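Local coordinates for protein beta-glucuronidase (uncultured Clostridium sp., PDB 6U7J) that hydrolyses beta-D-glucuronides and, as a gut microbial glycosyl hydrolase family 2 enzyme, is implicated in reactivating estrogens by releasing them from their glucuronide conjugates, at residues B[308-313]-B[319-324]; B[315-320]-B[343-348]; B[361-366]-B[397-402]; B[387-392]-B[430-435]. All blocks are in the same frame, centred on the assembly; numbering follows the deposited sequence.

Contact 1 (B[308-313]-B[319-324]); sequences EDSDIR and EALNVR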
# COMPACT_ATOMS: atom_id res chain seq x y z
N GLU B 308 -16.90 -10.51 -14.93
CA GLU B 308 -15.83 -10.92 -15.82
C GLU B 308 -14.90 -9.72 -15.92
O GLU B 308 -15.20 -8.72 -16.60
CB GLU B 308 -16.37 -11.40 -17.16
CG GLU B 308 -17.02 -12.80 -17.02
CD GLU B 308 -17.43 -13.42 -18.36
OE1 GLU B 308 -17.97 -12.68 -19.23
OE2 GLU B 308 -17.20 -14.64 -18.54
N ASP B 309 -13.79 -9.79 -15.20
CA ASP B 309 -12.90 -8.66 -14.97
C ASP B 309 -11.59 -9.17 -14.38
O ASP B 309 -11.62 -9.97 -13.44
CB ASP B 309 -13.54 -7.64 -14.01
CG ASP B 309 -12.57 -6.55 -13.59
OD1 ASP B 309 -11.71 -6.80 -12.72
OD2 ASP B 309 -12.66 -5.43 -14.13
N SER B 310 -10.46 -8.73 -14.93
CA SER B 310 -9.15 -8.97 -14.32
C SER B 310 -8.18 -7.96 -14.90
O SER B 310 -8.51 -7.22 -15.83
CB SER B 310 -8.66 -10.40 -14.55
OG SER B 310 -8.48 -10.63 -15.94
N ASP B 311 -6.97 -7.92 -14.33
CA ASP B 311 -5.98 -6.96 -14.79
C ASP B 311 -5.66 -7.16 -16.27
O ASP B 311 -5.71 -8.27 -16.79
CB ASP B 311 -4.70 -7.08 -13.97
CG ASP B 311 -4.86 -6.57 -12.53
OD1 ASP B 311 -5.69 -5.68 -12.26
OD2 ASP B 311 -4.12 -7.07 -11.65
N ILE B 312 -5.37 -6.04 -16.93
CA ILE B 312 -4.82 -5.98 -18.29
C ILE B 312 -5.84 -6.33 -19.37
O ILE B 312 -6.04 -5.54 -20.30
CB ILE B 312 -3.57 -6.87 -18.41
CG1 ILE B 312 -2.50 -6.36 -17.44
CG2 ILE B 312 -3.08 -6.86 -19.86
CD1 ILE B 312 -1.29 -7.21 -17.36
N ARG B 313 -6.48 -7.51 -19.28
CA ARG B 313 -7.34 -8.02 -20.34
C ARG B 313 -8.81 -7.60 -20.21
O ARG B 313 -9.63 -8.05 -21.02
CB ARG B 313 -7.28 -9.55 -20.39
CG ARG B 313 -7.87 -10.19 -19.13
CD ARG B 313 -7.80 -11.71 -19.11
NE ARG B 313 -6.82 -12.28 -20.03
CZ ARG B 313 -5.52 -12.37 -19.77
NH1 ARG B 313 -5.03 -11.91 -18.63
NH2 ARG B 313 -4.71 -12.91 -20.67
N GLU B 319 -8.98 -18.69 -18.55
CA GLU B 319 -9.37 -19.92 -17.89
C GLU B 319 -8.49 -20.23 -16.69
O GLU B 319 -8.95 -20.88 -15.74
CB GLU B 319 -9.38 -21.06 -18.90
CG GLU B 319 -10.54 -20.88 -19.85
CD GLU B 319 -10.84 -22.12 -20.61
OE1 GLU B 319 -11.66 -22.94 -20.13
OE2 GLU B 319 -10.23 -22.28 -21.68
N ALA B 320 -7.24 -19.77 -16.71
CA ALA B 320 -6.42 -19.91 -15.53
C ALA B 320 -7.02 -19.11 -14.39
O ALA B 320 -7.08 -19.59 -13.25
CB ALA B 320 -4.98 -19.47 -15.82
N LEU B 321 -7.51 -17.91 -14.69
CA LEU B 321 -8.21 -17.11 -13.69
C LEU B 321 -9.47 -17.82 -13.18
O LEU B 321 -9.75 -17.80 -11.98
CB LEU B 321 -8.57 -15.75 -14.29
CG LEU B 321 -9.26 -14.70 -13.43
CD1 LEU B 321 -8.25 -14.02 -12.51
CD2 LEU B 321 -9.95 -13.69 -14.34
N ASN B 322 -10.24 -18.43 -14.09
CA ASN B 322 -11.45 -19.12 -13.67
C ASN B 322 -11.14 -20.26 -12.72
O ASN B 322 -11.87 -20.49 -11.74
CB ASN B 322 -12.21 -19.66 -14.89
CG ASN B 322 -12.77 -18.54 -15.76
OD1 ASN B 322 -12.86 -17.39 -15.32
ND2 ASN B 322 -13.13 -18.88 -16.99
N VAL B 323 -10.08 -21.02 -12.99
CA VAL B 323 -9.77 -22.15 -12.11
C VAL B 323 -9.35 -21.63 -10.75
O VAL B 323 -9.78 -22.16 -9.71
CB VAL B 323 -8.69 -23.05 -12.73
CG1 VAL B 323 -8.28 -24.12 -11.72
CG2 VAL B 323 -9.17 -23.68 -14.05
N ARG B 324 -8.54 -20.58 -10.72
CA ARG B 324 -8.16 -19.97 -9.45
C ARG B 324 -9.39 -19.48 -8.71
O ARG B 324 -9.49 -19.66 -7.49
CB ARG B 324 -7.16 -18.84 -9.71
CG ARG B 324 -6.92 -17.88 -8.55
CD ARG B 324 -6.07 -18.53 -7.46
NE ARG B 324 -5.78 -17.60 -6.37
CZ ARG B 324 -5.11 -17.91 -5.27
NH1 ARG B 324 -4.66 -19.14 -5.08
NH2 ARG B 324 -4.90 -16.98 -4.34
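The first beta-alpha unit of the TIM barrel folds back on itself here, Ser310 in the loop after strand 297-305 meeting Leu321 in the first turn of helix 319-332. One methyl group does nearly all the touching: Leu321 CD2 sits 3.5 Å from Ser310 CB. The same methyl passes Ser310 OG at 3.8 Å, while CD1 only grazes Ser310 CB at 4.2 Å. With its CG anti to the backbone N (chi1 -177°), Leu321 sends the branched end of its side chain across the gap to the loop, the CA atoms of Ser310 and Leu321 being 8.2 Å apart. Serine suits this buried place because a short side chain lets the leucine approach the loop backbone. Asp309 contributes its carbonyl O, 4.2 Å from Leu321 CD2. Its CB points away from the helix, and the carboxylate forms a salt bridge with Arg575 and a hydrogen bond with Met557 N. At the helix start, Asp318 OD1 caps Leu321 N, and Asp318 of a neighbouring subunit pairs with Arg313. Across the contact itself no hydrogen bond forms, so between these segments the contact is van der Waals packing, and polar bonds to other parts of the chain position the loop.

Contact 2 (B[315-320]-B[343-348]); sequences KGLDEA and PYAEEM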
# COMPACT_ATOMS: atom_id res chain seq x y z
N LYS B 315 -12.54 -7.65 -19.56
CA LYS B 315 -13.53 -8.72 -19.48
C LYS B 315 -13.15 -9.94 -20.31
O LYS B 315 -14.02 -10.79 -20.56
CB LYS B 315 -14.91 -8.22 -19.91
CG LYS B 315 -15.28 -6.84 -19.35
CD LYS B 315 -16.77 -6.60 -19.47
CE LYS B 315 -17.55 -7.42 -18.45
NZ LYS B 315 -17.32 -6.93 -17.05
N GLY B 316 -11.91 -10.04 -20.76
CA GLY B 316 -11.53 -11.15 -21.63
C GLY B 316 -11.46 -12.46 -20.86
O GLY B 316 -11.06 -12.50 -19.69
N LEU B 317 -11.84 -13.55 -21.54
CA LEU B 317 -11.84 -14.87 -20.92
C LEU B 317 -10.43 -15.30 -20.54
O LEU B 317 -9.48 -15.12 -21.30
CB LEU B 317 -12.45 -15.90 -21.87
CG LEU B 317 -12.31 -17.38 -21.50
CD1 LEU B 317 -13.16 -17.71 -20.27
CD2 LEU B 317 -12.68 -18.28 -22.71
N ASP B 318 -10.32 -15.88 -19.36
CA ASP B 318 -9.03 -16.28 -18.80
C ASP B 318 -9.30 -17.54 -17.98
O ASP B 318 -9.78 -17.45 -16.85
CB ASP B 318 -8.45 -15.17 -17.93
CG ASP B 318 -7.05 -15.49 -17.41
OD1 ASP B 318 -6.64 -16.68 -17.42
OD2 ASP B 318 -6.34 -14.54 -16.99
N GLU B 319 -8.98 -18.69 -18.55
CA GLU B 319 -9.37 -19.92 -17.89
C GLU B 319 -8.49 -20.23 -16.69
O GLU B 319 -8.95 -20.88 -15.74
CB GLU B 319 -9.38 -21.06 -18.90
CG GLU B 319 -10.54 -20.88 -19.85
CD GLU B 319 -10.84 -22.12 -20.61
OE1 GLU B 319 -11.66 -22.94 -20.13
OE2 GLU B 319 -10.23 -22.28 -21.68
N ALA B 320 -7.24 -19.77 -16.71
CA ALA B 320 -6.42 -19.91 -15.53
C ALA B 320 -7.02 -19.11 -14.39
O ALA B 320 -7.08 -19.59 -13.25
CB ALA B 320 -4.98 -19.47 -15.82
N PRO B 343 -24.54 -12.60 -18.95
CA PRO B 343 -24.07 -13.99 -19.05
C PRO B 343 -22.55 -14.08 -19.11
O PRO B 343 -21.89 -13.23 -19.71
CB PRO B 343 -24.71 -14.50 -20.35
CG PRO B 343 -25.89 -13.60 -20.57
CD PRO B 343 -25.52 -12.26 -20.00
N TYR B 344 -22.00 -15.12 -18.51
CA TYR B 344 -20.57 -15.36 -18.55
C TYR B 344 -20.24 -16.30 -19.71
O TYR B 344 -21.13 -16.85 -20.37
CB TYR B 344 -20.08 -15.96 -17.21
CG TYR B 344 -20.17 -15.01 -16.01
CD1 TYR B 344 -20.56 -13.68 -16.17
CD2 TYR B 344 -19.87 -15.47 -14.72
CE1 TYR B 344 -20.65 -12.82 -15.08
CE2 TYR B 344 -19.95 -14.61 -13.61
CZ TYR B 344 -20.34 -13.29 -13.80
OH TYR B 344 -20.43 -12.44 -12.72
N ALA B 345 -18.94 -16.47 -19.95
CA ALA B 345 -18.47 -17.40 -20.96
C ALA B 345 -18.99 -18.81 -20.65
O ALA B 345 -19.15 -19.19 -19.49
CB ALA B 345 -16.95 -17.39 -21.03
N GLU B 346 -19.25 -19.58 -21.70
CA GLU B 346 -19.74 -20.94 -21.50
C GLU B 346 -18.73 -21.80 -20.77
O GLU B 346 -19.12 -22.72 -20.05
CB GLU B 346 -20.10 -21.57 -22.85
CG GLU B 346 -21.03 -20.72 -23.65
CD GLU B 346 -21.55 -21.40 -24.87
OE1 GLU B 346 -22.28 -22.42 -24.71
OE2 GLU B 346 -21.22 -20.92 -25.99
N GLU B 347 -17.44 -21.52 -20.94
CA GLU B 347 -16.41 -22.25 -20.20
C GLU B 347 -16.66 -22.20 -18.69
O GLU B 347 -16.52 -23.21 -18.00
CB GLU B 347 -15.02 -21.69 -20.52
CG GLU B 347 -14.48 -22.03 -21.90
CD GLU B 347 -15.15 -21.23 -23.01
OE1 GLU B 347 -15.89 -20.28 -22.67
OE2 GLU B 347 -14.95 -21.56 -24.20
N MET B 348 -17.06 -21.03 -18.17
CA MET B 348 -17.36 -20.90 -16.75
C MET B 348 -18.60 -21.73 -16.38
O MET B 348 -18.63 -22.38 -15.32
CB MET B 348 -17.55 -19.42 -16.38
CG MET B 348 -17.60 -19.10 -14.86
SD MET B 348 -16.19 -19.73 -13.88
CE MET B 348 -16.30 -18.75 -12.37
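Leu317 and Glu347 reach each other through different torsions. Leu317 has CG anti to its backbone N (chi1 170°), which carries both methyls toward 343-348. Glu347 places CG beside its own N and then bends at chi2 (75°), folding its carboxylate back over the methyl end of Leu317. The two side chains cross at about a right angle, with Leu317 CD2 3.8 Å from Glu347 OE1. The other methyl, Leu317 CD1, rests 3.9 Å from Ala345 CB; alanine is small enough here for the leucine to settle against the start of the helix. Glu319, extended beyond CG, brings its OE1 to 3.5 Å from Glu347 CG, so a carboxylate meets the aliphatic part of its neighbour. The two carboxylate planes are 74° apart, and Glu319 OE2 and Glu347 OE2 are 5.4 Å from one another. Any repulsion between them, if both are charged, would probably be eased by Arg189, which forms a salt bridge with Glu347 OE2, and by a bound calcium ion about 3 Å from the Glu347 side chain. Ala345 stands at the N-cap of helix 346-355 and Leu317 just before the N-cap Asp318 of helix 319-332, so the contact joins the beginnings of two successive barrel helices. Strand 336-338 runs between them in sequence, its Phe337 packing on Met348, while helix 386-403 covers Pro343 and Ile27 of a neighbouring subunit packs on Glu319.

Contact 3 (B[361-366]-B[397-402]); sequences DEVPAV and KELYQR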
# COMPACT_ATOMS: atom_id res chain seq x y z
N ASP B 361 -28.27 -17.41 -13.19
CA ASP B 361 -27.90 -16.93 -14.53
C ASP B 361 -28.69 -15.67 -14.88
O ASP B 361 -29.93 -15.69 -14.86
CB ASP B 361 -28.18 -18.04 -15.54
CG ASP B 361 -27.21 -18.07 -16.70
OD1 ASP B 361 -26.46 -17.09 -16.93
OD2 ASP B 361 -27.24 -19.09 -17.41
N GLU B 362 -27.99 -14.60 -15.24
CA GLU B 362 -28.59 -13.27 -15.32
C GLU B 362 -28.36 -12.61 -16.68
O GLU B 362 -27.26 -12.70 -17.24
CB GLU B 362 -28.04 -12.36 -14.21
CG GLU B 362 -28.78 -11.04 -14.03
CD GLU B 362 -28.31 -10.26 -12.80
OE1 GLU B 362 -28.90 -10.47 -11.70
OE2 GLU B 362 -27.35 -9.45 -12.92
N VAL B 363 -29.38 -11.93 -17.20
CA VAL B 363 -29.27 -11.18 -18.47
C VAL B 363 -28.83 -9.74 -18.19
O VAL B 363 -29.04 -9.24 -17.08
CB VAL B 363 -30.59 -11.21 -19.27
CG1 VAL B 363 -30.87 -12.62 -19.78
CG2 VAL B 363 -31.75 -10.65 -18.46
N PRO B 364 -28.25 -9.03 -19.16
CA PRO B 364 -27.71 -7.70 -18.86
C PRO B 364 -28.76 -6.59 -18.83
O PRO B 364 -28.51 -5.49 -19.33
CB PRO B 364 -26.69 -7.46 -19.98
CG PRO B 364 -26.76 -8.70 -20.90
CD PRO B 364 -28.04 -9.40 -20.57
N ALA B 365 -29.91 -6.87 -18.23
CA ALA B 365 -30.94 -5.85 -18.01
C ALA B 365 -30.61 -5.04 -16.74
O ALA B 365 -31.31 -5.07 -15.73
CB ALA B 365 -32.31 -6.52 -17.91
N VAL B 366 -29.50 -4.33 -16.83
CA VAL B 366 -28.94 -3.56 -15.74
C VAL B 366 -28.81 -2.12 -16.21
O VAL B 366 -28.58 -1.86 -17.40
CB VAL B 366 -27.57 -4.13 -15.29
CG1 VAL B 366 -26.54 -4.01 -16.42
CG2 VAL B 366 -27.07 -3.45 -14.00
N LYS B 397 -34.43 -15.25 -24.71
CA LYS B 397 -34.50 -16.37 -25.64
C LYS B 397 -33.11 -16.93 -25.93
O LYS B 397 -32.89 -18.14 -25.87
CB LYS B 397 -35.19 -15.90 -26.92
CG LYS B 397 -35.21 -16.90 -28.08
CD LYS B 397 -35.85 -18.19 -27.66
CE LYS B 397 -36.27 -19.01 -28.88
NZ LYS B 397 -36.68 -20.38 -28.45
N GLU B 398 -32.16 -16.04 -26.24
CA GLU B 398 -30.79 -16.45 -26.54
C GLU B 398 -30.12 -17.08 -25.32
O GLU B 398 -29.48 -18.13 -25.42
CB GLU B 398 -29.97 -15.25 -27.01
CG GLU B 398 -29.99 -14.94 -28.51
CD GLU B 398 -29.12 -13.72 -28.82
OE1 GLU B 398 -29.59 -12.59 -28.57
OE2 GLU B 398 -27.96 -13.89 -29.28
N LEU B 399 -30.24 -16.44 -24.15
CA LEU B 399 -29.64 -17.02 -22.94
C LEU B 399 -30.20 -18.41 -22.66
O LEU B 399 -29.43 -19.34 -22.38
CB LEU B 399 -29.86 -16.11 -21.73
CG LEU B 399 -29.23 -16.67 -20.45
CD1 LEU B 399 -27.74 -16.95 -20.60
CD2 LEU B 399 -29.45 -15.73 -19.30
N TYR B 400 -31.52 -18.57 -22.76
CA TYR B 400 -32.13 -19.89 -22.54
C TYR B 400 -31.58 -20.91 -23.53
O TYR B 400 -31.20 -22.02 -23.15
CB TYR B 400 -33.65 -19.81 -22.64
CG TYR B 400 -34.30 -21.19 -22.57
CD1 TYR B 400 -34.39 -21.87 -21.37
CD2 TYR B 400 -34.78 -21.82 -23.73
CE1 TYR B 400 -34.96 -23.14 -21.30
CE2 TYR B 400 -35.33 -23.09 -23.68
CZ TYR B 400 -35.43 -23.75 -22.47
OH TYR B 400 -35.99 -25.00 -22.42
N GLN B 401 -31.50 -20.55 -24.81
CA GLN B 401 -31.02 -21.51 -25.79
C GLN B 401 -29.59 -21.95 -25.48
O GLN B 401 -29.24 -23.12 -25.66
CB GLN B 401 -31.10 -20.93 -27.21
CG GLN B 401 -32.49 -21.07 -27.85
CD GLN B 401 -32.84 -22.51 -28.15
OE1 GLN B 401 -33.82 -23.04 -27.63
NE2 GLN B 401 -32.03 -23.16 -28.99
N ARG B 402 -28.76 -21.02 -25.02
CA ARG B 402 -27.37 -21.38 -24.73
C ARG B 402 -27.25 -22.23 -23.47
O ARG B 402 -26.49 -23.20 -23.45
CB ARG B 402 -26.51 -20.11 -24.61
CG ARG B 402 -25.01 -20.38 -24.71
CD ARG B 402 -24.21 -19.19 -24.23
NE ARG B 402 -24.25 -19.07 -22.77
CZ ARG B 402 -23.47 -18.25 -22.06
NH1 ARG B 402 -22.57 -17.46 -22.67
NH2 ARG B 402 -23.59 -18.23 -20.74
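Asp361, near the end of strand 358-362, meets Leu399, the two side chains coming from opposite directions. Leu399 CD1 lies above the plane of the carboxylate, 3.9 Å from both Asp361 OD1 and OD2. Arg402 NH2, the nearest positive charge across the contact, is 4.9 Å from Asp361 OD1. Asp361 OD2 lies close to Asp403 OD2, and two acids so near in a buried setting would probably raise the proton affinity of at least one. Glu362 offers only backbone to the helix, its carbonyl carbon lying 4.2 Å from Leu399 CD2. Its side chain points away, where Ser413, Arg338 and His341 hold the carboxylate. This division follows from the TIM barrel: strand 358-362 continues through helix 386-403 into the parallel strand 409-416, a beta-alpha-beta crossover, so one strand residue faces the helix and the next the barrel interior. Val363 follows, its CG1 pressed tightly against Leu399 CD2 at 3.5 Å. That branch stands anti to the valine's carbonyl carbon (chi1 -68°), which turns it to meet the leucine at a slant, and CG1 also reaches Leu399 CB at 4.1 Å. Both are apolar and branched, so methyl meets methyl in this buried place. Beyond, the chain leaves 397-402 but stays against the same helix, Pro364 on Val395 and Ala365 on His392; Ala365 centres an inverse gamma turn with a weak Val366 N to Pro364 O bond.

Contact 4 (B[387-392]-B[430-435]); sequences KTLAYH and EEVTKY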
# COMPACT_ATOMS: atom_id res chain seq x y z
N LYS B 387 -39.46 -1.41 -27.15
CA LYS B 387 -38.26 -1.81 -27.84
C LYS B 387 -37.30 -2.57 -27.00
O LYS B 387 -36.82 -3.65 -27.39
CB LYS B 387 -37.44 -0.62 -28.30
CG LYS B 387 -37.95 -0.32 -29.54
CD LYS B 387 -37.97 -1.56 -30.24
CE LYS B 387 -39.21 -1.28 -30.96
NZ LYS B 387 -38.66 -0.26 -31.97
N THR B 388 -36.85 -1.83 -26.01
CA THR B 388 -36.15 -2.42 -24.91
C THR B 388 -36.83 -3.73 -24.56
O THR B 388 -36.18 -4.76 -24.44
CB THR B 388 -36.19 -1.46 -23.75
OG1 THR B 388 -35.83 -0.16 -24.22
CG2 THR B 388 -35.21 -1.95 -22.69
N LEU B 389 -38.16 -3.69 -24.42
CA LEU B 389 -38.91 -4.87 -23.99
C LEU B 389 -38.75 -6.02 -24.98
O LEU B 389 -38.49 -7.16 -24.59
CB LEU B 389 -40.38 -4.49 -23.80
CG LEU B 389 -41.37 -5.62 -23.45
CD1 LEU B 389 -40.83 -6.45 -22.32
CD2 LEU B 389 -42.74 -5.06 -23.10
N ALA B 390 -38.91 -5.74 -26.28
CA ALA B 390 -38.77 -6.80 -27.27
C ALA B 390 -37.34 -7.32 -27.32
O ALA B 390 -37.11 -8.53 -27.41
CB ALA B 390 -39.21 -6.31 -28.65
N TYR B 391 -36.36 -6.41 -27.20
CA TYR B 391 -34.97 -6.85 -27.20
C TYR B 391 -34.65 -7.64 -25.92
O TYR B 391 -33.94 -8.64 -25.97
CB TYR B 391 -34.04 -5.64 -27.36
CG TYR B 391 -32.59 -6.02 -27.30
CD1 TYR B 391 -32.03 -6.83 -28.28
CD2 TYR B 391 -31.78 -5.62 -26.23
CE1 TYR B 391 -30.72 -7.22 -28.22
CE2 TYR B 391 -30.45 -5.99 -26.17
CZ TYR B 391 -29.93 -6.79 -27.17
OH TYR B 391 -28.63 -7.18 -27.11
N HIS B 392 -35.23 -7.22 -24.80
CA HIS B 392 -35.06 -7.93 -23.53
C HIS B 392 -35.57 -9.37 -23.62
O HIS B 392 -34.90 -10.31 -23.17
CB HIS B 392 -35.80 -7.14 -22.45
CG HIS B 392 -35.47 -7.52 -21.03
ND1 HIS B 392 -35.81 -6.72 -19.96
CD2 HIS B 392 -34.86 -8.61 -20.51
CE1 HIS B 392 -35.43 -7.30 -18.84
NE2 HIS B 392 -34.83 -8.44 -19.14
N GLU B 430 -44.01 -7.75 -16.08
CA GLU B 430 -44.98 -8.82 -16.24
C GLU B 430 -44.84 -9.48 -17.60
O GLU B 430 -44.87 -10.71 -17.71
CB GLU B 430 -46.41 -8.30 -16.07
CG GLU B 430 -47.40 -9.44 -15.98
CD GLU B 430 -48.83 -8.98 -16.11
OE1 GLU B 430 -49.74 -9.73 -15.69
OE2 GLU B 430 -49.05 -7.87 -16.64
N GLU B 431 -44.68 -8.67 -18.65
CA GLU B 431 -44.40 -9.21 -19.97
C GLU B 431 -43.12 -10.04 -19.95
O GLU B 431 -43.10 -11.18 -20.43
CB GLU B 431 -44.30 -8.08 -20.98
CG GLU B 431 -45.57 -7.89 -21.80
CD GLU B 431 -46.02 -9.19 -22.45
OE1 GLU B 431 -45.30 -9.70 -23.34
OE2 GLU B 431 -47.08 -9.71 -22.04
N VAL B 432 -42.04 -9.48 -19.38
CA VAL B 432 -40.76 -10.19 -19.40
C VAL B 432 -40.88 -11.51 -18.64
O VAL B 432 -40.44 -12.56 -19.12
CB VAL B 432 -39.63 -9.32 -18.82
CG1 VAL B 432 -38.34 -10.13 -18.74
CG2 VAL B 432 -39.40 -8.10 -19.67
N THR B 433 -41.49 -11.47 -17.46
CA THR B 433 -41.56 -12.69 -16.64
C THR B 433 -42.41 -13.75 -17.31
O THR B 433 -42.04 -14.93 -17.35
CB THR B 433 -42.11 -12.37 -15.25
OG1 THR B 433 -43.25 -11.51 -15.37
CG2 THR B 433 -41.06 -11.68 -14.41
N LYS B 434 -43.56 -13.36 -17.87
CA LYS B 434 -44.39 -14.33 -18.59
C LYS B 434 -43.63 -14.95 -19.75
O LYS B 434 -43.76 -16.15 -20.01
CB LYS B 434 -45.66 -13.65 -19.08
CG LYS B 434 -46.75 -13.63 -18.01
CD LYS B 434 -47.84 -12.61 -18.29
CE LYS B 434 -47.96 -12.30 -19.76
NZ LYS B 434 -48.41 -13.50 -20.52
N TYR B 435 -42.79 -14.17 -20.44
CA TYR B 435 -42.07 -14.71 -21.59
C TYR B 435 -41.04 -15.76 -21.17
O TYR B 435 -40.90 -16.79 -21.84
CB TYR B 435 -41.40 -13.60 -22.39
CG TYR B 435 -40.71 -14.12 -23.62
CD1 TYR B 435 -39.32 -14.22 -23.68
CD2 TYR B 435 -41.45 -14.56 -24.72
CE1 TYR B 435 -38.69 -14.72 -24.81
CE2 TYR B 435 -40.82 -15.06 -25.86
CZ TYR B 435 -39.44 -15.13 -25.90
OH TYR B 435 -38.82 -15.63 -27.01
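Helices 386-403 and 424-439 run nearly parallel through segments 387-392 and 430-435, their local axes 14° apart and 10.2 Å at closest approach. The backbones come nearest at Leu389 and Val432, and these two side chains slide past each other in opposite directions. Leu389 CD1 is pressed to 3.4 Å from Val432 CG2, tighter than usual for methyl groups. Two parallel helices separated in sequence by the barrel strand 409-416 are the regular outer layer of a TIM barrel, and the beta-branched valine, compact and apolar, fits between them. Val432 also lies over the ring of His392: CG1 is above one face in a CH-pi contact, 4.1 Å from the centroid and 16° off the ring normal. Because CG2 stands beside the valine's own N, it also comes over the ring, 3.9 Å from His392 ND1. Histidine can serve both surroundings, its flat face receiving the methyls while ND1 is hydrogen-bonded to Tyr428 OH and NE2 to Ile414 O, which fixes the rotation of the ring. At the partly exposed border, Glu431 lends only aliphatic carbon, its CB 4.0 Å from Leu389 CD2, and its bent chain carries OE1 to a salt bridge with Lys393 of the facing helix.

Overall arrangement
All four contacts belong to the TIM barrel domain and follow its beta-alpha order. Contacts 1 and 2 share the start of helix 319-332, their centres about 8 Å apart, and Glu308 of the first probably hydrogen-bonds to Lys315 and Ala345 of the second. Contact 2 meets contact 3, about 15 Å away between centres, where Tyr344 O probably hydrogen-bonds to Arg402. Contacts 3 and 4, about 12 Å apart between centres, both use helix 386-403, and their segments alternate along the chain. The series spans about 32 Å between the centres of contacts 1 and 4, linking successive helices around one side of the barrel; contacts 1 and 2 also touch a neighbouring subunit.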